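PDB 2IM5: nicotinate phosphoribosyltransferase from Porphyromonas gingivalis, which probably catalyses the ATP-dependent joining of nicotinate to the phosphoribosyl group of 5-phospho-alpha-D-ribose 1-diphosphate, giving nicotinate ribonucleotide for NAD biosynthesis. Local coordinates for residues 286-289 against 290-294. Sequence-based numbering, arbitrary orientation.
Sequences AVRR and YEELR
Ala286 O accepts the N-H of Tyr290 one turn on, at 3.0 Å, and CD2 of the Tyr290 ring comes within 3.3 Å of Ala286 O. The Tyr290 side chain packs against Leu272 of strand 271-274, Phe261 and Ala266, on the buried side of the helix. Val287 O takes the N-H of Glu291, and the two side chains lie side by side, the methyl CG1 of Val287 4.0 Å from the carboxylate carbon CD of Glu291. Helix 279-292, whose last turns these are, links the parallel strands 271-274 and 301-304 in a beta-alpha-beta crossover of the barrel-like domain characteristic of the family. Arg288 O bonds the N-H of Glu292; the Arg288 side chain runs beside that of Glu292, its CG 3.6 Å from Glu292 OE2, but the charges stay apart, NE of Arg288 4.4 Å from OE2 of Glu292. The other oxygen of Glu292 goes to Arg289, whose NH1 reaches Glu292 OE1 at 2.9 Å in a salt bridge three residues along. The two side chains cross at about a right angle, their flat groups turned 70° apart. A bend at chi2 (51°) swings the guanidinium of Arg289 along the helix, placing its NH2 3.5 Å from CD2 of Leu293, which lies over one face of the Arg289 guanidinium toward its rim; NH2 also donates to Phe261 O, which helps fix the group's rotation. Arg289 O receives the N-H of Leu293, after which Arg294 takes positive phi and closes the helix in a Schellman motif, its N weakly bonded to Glu291 O.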
loop_
_atom_site.group_PDB
_atom_site.type_symbol
_atom_site.label_atom_id
_atom_site.label_comp_id
_atom_site.label_asym_id
_atom_site.label_seq_id
_atom_site.Cartn_x
_atom_site.Cartn_y
_atom_site.Cartn_z
ATOM N N ALA A 286 19.765 3.845 8.549
ATOM C CA ALA A 286 19.062 5.122 8.640
ATOM C C ALA A 286 19.784 6.091 9.573
ATOM O O ALA A 286 20.106 7.222 9.189
ATOM C CB ALA A 286 17.639 4.895 9.132
ATOM N N VAL A 287 20.031 5.648 10.802
ATOM C CA VAL A 287 20.713 6.484 11.780
ATOM C C VAL A 287 22.091 6.913 11.288
ATOM O O VAL A 287 22.477 8.076 11.449
ATOM C CB VAL A 287 20.862 5.757 13.139
ATOM C CG1 VAL A 287 21.744 6.571 14.084
ATOM C CG2 VAL A 287 19.493 5.547 13.756
ATOM N N ARG A 288 22.829 5.993 10.678
ATOM C CA ARG A 288 24.161 6.327 10.186
ATOM C C ARG A 288 24.126 7.369 9.065
ATOM O O ARG A 288 24.911 8.323 9.062
ATOM C CB ARG A 288 24.899 5.069 9.697
ATOM C CG ARG A 288 26.243 5.389 9.048
ATOM C CD ARG A 288 27.170 4.179 8.893
ATOM N NE ARG A 288 26.685 3.189 7.933
ATOM C CZ ARG A 288 25.914 2.152 8.248
ATOM N NH1 ARG A 288 25.536 1.961 9.507
ATOM N NH2 ARG A 288 25.519 1.305 7.303
ATOM N N ARG A 289 23.217 7.199 8.112
ATOM C CA ARG A 289 23.127 8.140 7.004
ATOM C C ARG A 289 22.686 9.523 7.481
ATOM O O ARG A 289 23.186 10.536 7.003
ATOM C CB ARG A 289 22.164 7.621 5.934
ATOM C CG ARG A 289 22.064 8.521 4.706
ATOM C CD ARG A 289 23.440 8.865 4.133
ATOM N NE ARG A 289 23.318 9.660 2.912
ATOM C CZ ARG A 289 24.298 10.384 2.378
ATOM N NH1 ARG A 289 25.491 10.423 2.956
ATOM N NH2 ARG A 289 24.080 11.074 1.267
ATOM N N TYR A 290 21.743 9.573 8.413
ATOM C CA TYR A 290 21.293 10.862 8.926
ATOM C C TYR A 290 22.458 11.616 9.560
ATOM O O TYR A 290 22.607 12.820 9.376
ATOM C CB TYR A 290 20.183 10.686 9.960
ATOM C CG TYR A 290 18.792 10.546 9.372
ATOM C CD1 TYR A 290 18.331 11.438 8.402
ATOM C CD2 TYR A 290 17.919 9.556 9.825
ATOM C CE1 TYR A 290 17.028 11.351 7.899
ATOM C CE2 TYR A 290 16.622 9.459 9.330
ATOM C CZ TYR A 290 16.179 10.358 8.366
ATOM O OH TYR A 290 14.887 10.259 7.876
ATOM N N GLU A 291 23.290 10.905 10.306
ATOM C CA GLU A 291 24.428 11.542 10.937
ATOM C C GLU A 291 25.461 11.993 9.917
ATOM O O GLU A 291 26.091 13.032 10.099
ATOM C CB GLU A 291 25.040 10.606 11.971
ATOM C CG GLU A 291 24.063 10.313 13.090
ATOM C CD GLU A 291 24.622 9.361 14.117
ATOM O OE1 GLU A 291 25.311 8.400 13.714
ATOM O OE2 GLU A 291 24.357 9.565 15.325
ATOM N N GLU A 292 25.627 11.229 8.841
ATOM C CA GLU A 292 26.574 11.608 7.799
ATOM C C GLU A 292 26.115 12.933 7.208
ATOM O O GLU A 292 26.923 13.805 6.883
ATOM C CB GLU A 292 26.606 10.563 6.680
ATOM C CG GLU A 292 27.510 9.379 6.932
ATOM C CD GLU A 292 27.321 8.290 5.890
ATOM O OE1 GLU A 292 26.936 8.627 4.742
ATOM O OE2 GLU A 292 27.568 7.104 6.217
ATOM N N LEU A 293 24.802 13.071 7.056
ATOM C CA LEU A 293 24.216 14.280 6.498
ATOM C C LEU A 293 24.042 15.374 7.546
ATOM O O LEU A 293 23.526 16.448 7.245
ATOM C CB LEU A 293 22.858 13.959 5.877
ATOM C CG LEU A 293 22.859 13.049 4.647
ATOM C CD1 LEU A 293 21.428 12.677 4.285
ATOM C CD2 LEU A 293 23.551 13.763 3.487
ATOM N N ARG A 294 24.470 15.098 8.772
ATOM C CA ARG A 294 24.345 16.054 9.861
ATOM C C ARG A 294 22.888 16.429 10.107
ATOM O O ARG A 294 22.548 17.597 10.296
ATOM C CB ARG A 294 25.181 17.308 9.573
ATOM C CG ARG A 294 26.598 17.252 10.139
ATOM C CD ARG A 294 27.325 15.964 9.755
ATOM N NE ARG A 294 28.581 15.798 10.490
ATOM C CZ ARG A 294 29.386 14.744 10.380
ATOM N NH1 ARG A 294 29.072 13.748 9.561
ATOM N NH2 ARG A 294 30.507 14.689 11.091
#